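Local coordinates for actin binding protein family protein (Entamoeba histolytica HM-1:IMSS, PDB 6K2F), which probably binds actin monomers in their ADP-bound form and restrains actin polymerisation by sequestering them, in motile and morphological processes, at residues K102-F105 with R106-G110; H119-V122 with F123-G127. All coordinates share one frame; numbering follows the deposited sequence.

Contact 1 of 2, residues K102-F105 with R106-G110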
ATOM      1  N   LYS A 102     -12.387 -22.067  -0.236  1.00 20.05           N
ATOM      2  CA  LYS A 102     -11.302 -21.397  -1.017  1.00 18.57           C
ATOM      3  C   LYS A 102     -11.769 -21.120  -2.446  1.00 19.81           C
ATOM      4  O   LYS A 102     -11.439 -20.051  -2.986  1.00 20.73           O
ATOM      5  CB  LYS A 102     -10.040 -22.260  -1.128  1.00 24.84           C
ATOM      6  CG  LYS A 102      -9.097 -22.245   0.060  1.00 36.69           C
ATOM      7  CD  LYS A 102      -7.739 -22.845  -0.286  1.00 36.66           C
ATOM      8  CE  LYS A 102      -7.790 -24.341  -0.533  1.00 45.74           C
ATOM      9  NZ  LYS A 102      -6.435 -24.907  -0.755  1.00 35.85           N
ATOM     10  N   ALA A 103     -12.462 -22.068  -3.074  1.00 22.13           N
ATOM     11  CA  ALA A 103     -12.820 -22.003  -4.511  1.00 28.47           C
ATOM     12  C   ALA A 103     -13.813 -20.861  -4.744  1.00 22.27           C
ATOM     13  O   ALA A 103     -13.922 -20.394  -5.892  1.00 25.08           O
ATOM     14  CB  ALA A 103     -13.380 -23.320  -4.990  1.00 31.65           C
ATOM     15  N   ARG A 104     -14.508 -20.416  -3.692  1.00 22.59           N
ATOM     16  CA  ARG A 104     -15.557 -19.380  -3.845  1.00 19.41           C
ATOM     17  C   ARG A 104     -14.895 -18.063  -4.276  1.00 17.32           C
ATOM     18  O   ARG A 104     -15.571 -17.282  -4.941  1.00 21.71           O
ATOM     19  CB  ARG A 104     -16.370 -19.212  -2.555  1.00 28.03           C
ATOM     20  CG  ARG A 104     -17.805 -18.781  -2.815  1.00 41.99           C
ATOM     21  CD  ARG A 104     -18.667 -19.919  -3.341  1.00 43.29           C
ATOM     22  NE  ARG A 104     -18.731 -20.999  -2.365  1.00 47.44           N
ATOM     23  CZ  ARG A 104     -18.172 -22.201  -2.491  1.00 74.49           C
ATOM     24  NH1 ARG A 104     -17.500 -22.522  -3.585  1.00 49.04           N
ATOM     25  NH2 ARG A 104     -18.290 -23.091  -1.521  1.00 57.19           N
ATOM     26  N   PHE A 105     -13.623 -17.803  -3.951  1.00 17.95           N
ATOM     27  CA  PHE A 105     -12.977 -16.509  -4.299  1.00 17.28           C
ATOM     28  C   PHE A 105     -12.883 -16.383  -5.822  1.00 17.86           C
ATOM     29  O   PHE A 105     -13.328 -15.356  -6.356  1.00 19.53           O
ATOM     30  CB  PHE A 105     -11.630 -16.342  -3.595  1.00 16.25           C
ATOM     31  CG  PHE A 105     -11.782 -16.119  -2.109  1.00 14.56           C
ATOM     32  CD1 PHE A 105     -12.075 -14.864  -1.607  1.00 13.87           C
ATOM     33  CD2 PHE A 105     -11.662 -17.170  -1.213  1.00 17.85           C
ATOM     34  CE1 PHE A 105     -12.249 -14.656  -0.248  1.00 15.83           C
ATOM     35  CE2 PHE A 105     -11.830 -16.957   0.148  1.00 17.20           C
ATOM     36  CZ  PHE A 105     -12.119 -15.708   0.630  1.00 13.78           C
ATOM     37  N   ARG A 106     -12.336 -17.382  -6.513  1.00 19.41           N
ATOM     38  CA  ARG A 106     -12.129 -17.278  -7.982  1.00 22.54           C
ATOM     39  C   ARG A 106     -13.497 -17.245  -8.660  1.00 19.75           C
ATOM     40  O   ARG A 106     -13.666 -16.497  -9.622  1.00 24.13           O
ATOM     41  CB  ARG A 106     -11.223 -18.400  -8.499  1.00 31.65           C
ATOM     42  CG  ARG A 106     -11.927 -19.707  -8.836  1.00 58.74           C
ATOM     43  CD  ARG A 106     -10.947 -20.701  -9.435  1.00 75.88           C
ATOM     44  NE  ARG A 106     -10.171 -21.331  -8.375  1.00 59.47           N
ATOM     45  CZ  ARG A 106     -10.587 -22.357  -7.640  1.00 87.60           C
ATOM     46  NH1 ARG A 106     -11.783 -22.889  -7.848  1.00 51.56           N
ATOM     47  NH2 ARG A 106      -9.808 -22.845  -6.688  1.00 58.88           N
ATOM     48  N   THR A 107     -14.457 -18.033  -8.161  1.00 23.61           N
ATOM     49  CA  THR A 107     -15.793 -18.151  -8.782  1.00 23.81           C
ATOM     50  C   THR A 107     -16.518 -16.804  -8.652  1.00 26.11           C
ATOM     51  O   THR A 107     -17.226 -16.411  -9.594  1.00 28.40           O
ATOM     52  CB  THR A 107     -16.538 -19.371  -8.230  1.00 30.10           C
ATOM     53  OG1 THR A 107     -16.704 -19.186  -6.831  1.00 38.22           O
ATOM     54  CG2 THR A 107     -15.801 -20.668  -8.480  1.00 30.55           C
ATOM     55  N   THR A 108     -16.315 -16.098  -7.547  1.00 21.29           N
ATOM     56  CA  THR A 108     -17.048 -14.854  -7.222  1.00 21.23           C
ATOM     57  C   THR A 108     -16.350 -13.649  -7.846  1.00 22.71           C
ATOM     58  O   THR A 108     -17.058 -12.779  -8.424  1.00 25.34           O
ATOM     59  CB  THR A 108     -17.187 -14.670  -5.710  1.00 22.03           C
ATOM     60  OG1 THR A 108     -17.839 -15.844  -5.209  1.00 21.69           O
ATOM     61  CG2 THR A 108     -17.970 -13.426  -5.369  1.00 20.01           C
ATOM     62  N   LEU A 109     -15.028 -13.582  -7.708  1.00 20.15           N
ATOM     63  CA  LEU A 109     -14.275 -12.354  -8.055  1.00 22.10           C
ATOM     64  C   LEU A 109     -13.797 -12.421  -9.505  1.00 31.17           C
ATOM     65  O   LEU A 109     -13.602 -11.353 -10.091  1.00 38.53           O
ATOM     66  CB  LEU A 109     -13.138 -12.168  -7.059  1.00 18.53           C
ATOM     67  CG  LEU A 109     -13.624 -12.005  -5.613  1.00 18.10           C
ATOM     68  CD1 LEU A 109     -12.476 -11.851  -4.660  1.00 18.04           C
ATOM     69  CD2 LEU A 109     -14.597 -10.828  -5.508  1.00 19.00           C
ATOM     70  N   GLY A 110     -13.654 -13.622 -10.063  1.00 25.29           N
ATOM     71  CA  GLY A 110     -13.260 -13.820 -11.473  1.00 30.43           C
ATOM     72  C   GLY A 110     -12.025 -14.687 -11.570  1.00 29.49           C
ATOM     73  O   GLY A 110     -11.156 -14.594 -10.683  1.00 26.08           O
TER
HETATM   74  O   HOH W   1     -10.494 -19.299  -5.308  1.00 22.35           O

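Contact 2 of 2, residues H119-V122 with F123-G127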
ATOM      1  N   HIS A 119      -1.962 -22.422   0.110  1.00 17.33           N
ATOM      2  CA  HIS A 119      -2.495 -23.090   1.319  1.00 16.35           C
ATOM      3  C   HIS A 119      -1.349 -23.240   2.316  1.00 18.09           C
ATOM      4  O   HIS A 119      -0.298 -23.760   1.928  1.00 25.12           O
ATOM      5  CB  HIS A 119      -3.119 -24.419   0.910  1.00 17.13           C
ATOM      6  CG  HIS A 119      -3.670 -25.207   2.042  1.00 20.45           C
ATOM      7  ND1 HIS A 119      -5.029 -25.377   2.215  1.00 25.03           N
ATOM      8  CD2 HIS A 119      -3.061 -25.911   3.022  1.00 27.00           C
ATOM      9  CE1 HIS A 119      -5.229 -26.143   3.282  1.00 20.80           C
ATOM     10  NE2 HIS A 119      -4.047 -26.482   3.791  1.00 30.04           N
ATOM     11  N   GLY A 120      -1.500 -22.742   3.535  1.00 15.78           N
ATOM     12  CA  GLY A 120      -0.456 -22.851   4.567  1.00 14.95           C
ATOM     13  C   GLY A 120      -1.071 -23.272   5.880  1.00 15.15           C
ATOM     14  O   GLY A 120      -2.265 -23.039   6.062  1.00 14.71           O
ATOM     15  N   THR A 121      -0.295 -23.920   6.744  1.00 12.66           N
ATOM     16  CA  THR A 121      -0.828 -24.454   8.030  1.00 13.30           C
ATOM     17  C   THR A 121      -0.122 -23.814   9.218  1.00 13.36           C
ATOM     18  O   THR A 121      -0.550 -24.074  10.339  1.00 15.00           O
ATOM     19  CB  THR A 121      -0.722 -25.981   8.061  1.00 17.42           C
ATOM     20  OG1 THR A 121       0.662 -26.347   8.140  1.00 16.79           O
ATOM     21  CG2 THR A 121      -1.378 -26.608   6.843  1.00 21.08           C
ATOM     22  N   VAL A 122       0.946 -23.059   8.981  1.00 12.20           N
ATOM     23  CA  VAL A 122       1.733 -22.395  10.062  1.00 13.88           C
ATOM     24  C   VAL A 122       2.070 -20.990   9.557  1.00 13.95           C
ATOM     25  O   VAL A 122       2.088 -20.770   8.321  1.00 13.73           O
ATOM     26  CB  VAL A 122       2.991 -23.201  10.425  1.00 15.08           C
ATOM     27  CG1 VAL A 122       2.665 -24.539  11.044  1.00 16.51           C
ATOM     28  CG2 VAL A 122       3.851 -23.432   9.211  1.00 16.47           C
ATOM     29  N   PHE A 123       2.328 -20.070  10.466  1.00 15.20           N
ATOM     30  CA  PHE A 123       2.698 -18.681  10.118  1.00 14.34           C
ATOM     31  C   PHE A 123       3.903 -18.659   9.179  1.00 14.29           C
ATOM     32  O   PHE A 123       3.953 -17.815   8.248  1.00 15.45           O
ATOM     33  CB  PHE A 123       3.032 -17.878  11.363  1.00 13.33           C
ATOM     34  CG  PHE A 123       1.866 -17.453  12.223  1.00 16.03           C
ATOM     35  CD1 PHE A 123       0.649 -18.111  12.208  1.00 16.42           C
ATOM     36  CD2 PHE A 123       2.043 -16.394  13.096  1.00 19.33           C
ATOM     37  CE1 PHE A 123      -0.381 -17.687  13.018  1.00 16.69           C
ATOM     38  CE2 PHE A 123       1.005 -15.969  13.907  1.00 26.00           C
ATOM     39  CZ  PHE A 123      -0.199 -16.613  13.859  1.00 16.58           C
ATOM     40  N   SER A 124       4.848 -19.560   9.377  1.00 13.22           N
ATOM     41  CA  SER A 124       6.123 -19.592   8.624  1.00 14.89           C
ATOM     42  C   SER A 124       5.878 -20.030   7.167  1.00 15.74           C
ATOM     43  O   SER A 124       6.822 -19.927   6.354  1.00 14.77           O
ATOM     44  CB  SER A 124       7.136 -20.458   9.332  1.00 17.90           C
ATOM     45  OG  SER A 124       6.724 -21.817   9.408  1.00 17.49           O
ATOM     46  N   ASP A 125       4.676 -20.485   6.822  1.00 13.38           N
ATOM     47  CA  ASP A 125       4.285 -20.713   5.405  1.00 13.44           C
ATOM     48  C   ASP A 125       4.006 -19.406   4.671  1.00 13.76           C
ATOM     49  O   ASP A 125       3.832 -19.444   3.421  1.00 16.75           O
ATOM     50  CB  ASP A 125       3.074 -21.625   5.273  1.00 14.77           C
ATOM     51  CG  ASP A 125       3.364 -23.072   5.615  1.00 18.06           C
ATOM     52  OD1 ASP A 125       4.546 -23.530   5.461  1.00 17.20           O
ATOM     53  OD2 ASP A 125       2.402 -23.750   6.060  1.00 17.45           O
ATOM     54  N   PHE A 126       3.945 -18.300   5.394  1.00 12.87           N
ATOM     55  CA  PHE A 126       3.627 -16.971   4.838  1.00 13.95           C
ATOM     56  C   PHE A 126       4.792 -16.035   5.111  1.00 14.66           C
ATOM     57  O   PHE A 126       5.914 -16.492   5.402  1.00 16.68           O
ATOM     58  CB  PHE A 126       2.261 -16.548   5.382  1.00 14.75           C
ATOM     59  CG  PHE A 126       1.175 -17.545   5.064  1.00 14.17           C
ATOM     60  CD1 PHE A 126       0.682 -17.670   3.776  1.00 17.41           C
ATOM     61  CD2 PHE A 126       0.622 -18.357   6.045  1.00 16.05           C
ATOM     62  CE1 PHE A 126      -0.302 -18.593   3.458  1.00 18.36           C
ATOM     63  CE2 PHE A 126      -0.396 -19.256   5.732  1.00 16.51           C
ATOM     64  CZ  PHE A 126      -0.857 -19.377   4.443  1.00 15.48           C
ATOM     65  N   GLY A 127       4.537 -14.736   4.995  1.00 14.56           N
ATOM     66  CA  GLY A 127       5.616 -13.749   4.938  1.00 14.38           C
ATOM     67  C   GLY A 127       6.435 -13.887   3.665  1.00 15.67           C
ATOM     68  O   GLY A 127       6.144 -14.729   2.795  1.00 16.00           O
TER
HETATM   69  O   HOH W   2       2.556 -26.340   6.435  1.00 36.56           O

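Contact 1 of 2, residues K102-F105 with R106-G110
R104 O receives T108 twice within one helical turn: OG1 of T108 lies 2.7 Å from it and N of T108 3.0 Å, the two donors reaching the carbonyl from opposite faces of its plane. The hydroxyl folds back because T108 OG1 stands anti to its own carbonyl carbon (chi1 -57°), beside the backbone N, and one oxygen thereby takes both the side-chain and the main-chain bond. L109 N meets F105 O at 2.8 Å almost head-on, with a C=O...N angle of 162°. R106 turns back along the helix, bending at chi3, and lays one face of its guanidinium over A103 CA; its NH1 comes to 3.3 Å from A103 CB. This short helix, 103-109, belongs to the N-terminal part of a twinfilin, within an ADF/cofilin-type domain. At its beginning a water bridges K102 O (2.6 Å) and R106 N (2.9 Å), and at its end G110 leaves helical geometry with positive phi. Farther out, a salt bridge to E117 holds R106 NH2, while R104 NE bonds to I2 O. L109 CD1 lies at the edge of the buried F105 ring, near its plane, 4.3 Å from F105 CD1; the ring also packs edge-to-face with Y63.

Contact 2 of 2, residues H119-V122 with F123-G127
D125 turns its carboxylate back toward T121 and V122, just past the end of strand 114-120, and OD2 does most of the work: T121 N donates to D125 OD2 at 2.8 Å, nearly straight at 163°, and OD2 accepts on its anti lone pair, the one directed away from OD1. V122 N adds a weak bond to the same oxygen at 3.3 Å. With chi1 at -71° the carboxylate carbon of D125 sits beside its backbone N, and the side chain crosses V122 at a slant, its OD2 3.5 Å from V122 CG2. A water donates to D125 OD2 and also sits 2.5 Å from T121 OG1, linking two side chains that do not bond directly. In the ADF/cofilin-type domain this turn carries the chain from strand 114-120 through a 3-10 segment toward helix 127-137, the last helix of this chain. V122 O accepts D125 N at 3.0 Å, with the donor well above the carbonyl plane. On the inner side, the F126 ring brings CZ to 3.5 Å from G120 CA, where the absence of a side chain permits the approach; D125 CB lies over one face of that ring, toward its rim. F126 also touches L56, L83 and Y85, and the F123 ring meets Y85 edge-to-face.

Overall arrangement
Followed from the N terminus, the chain builds strand 3-4 and most of the sheet before helix 92-101 leads into contact 1, which is local and runs the length of the short helix 103-109. Strand 114-120 comes next, running parallel to strand 77-85, and contact 2 closes the turn at its end, ahead of helix 127-137. The two are in series: neither encloses nor crosses the other, and their centres lie about 21 Å apart on opposite sides of the chain's centre. Contact 1 packs against strands 3-4, 62-68, 77-85 and 114-120, contact 2 against strand 77-85 and nearby loops. They meet where K102 NZ approaches H119 ND1 at 3.3 Å, a weak hydrogen bond.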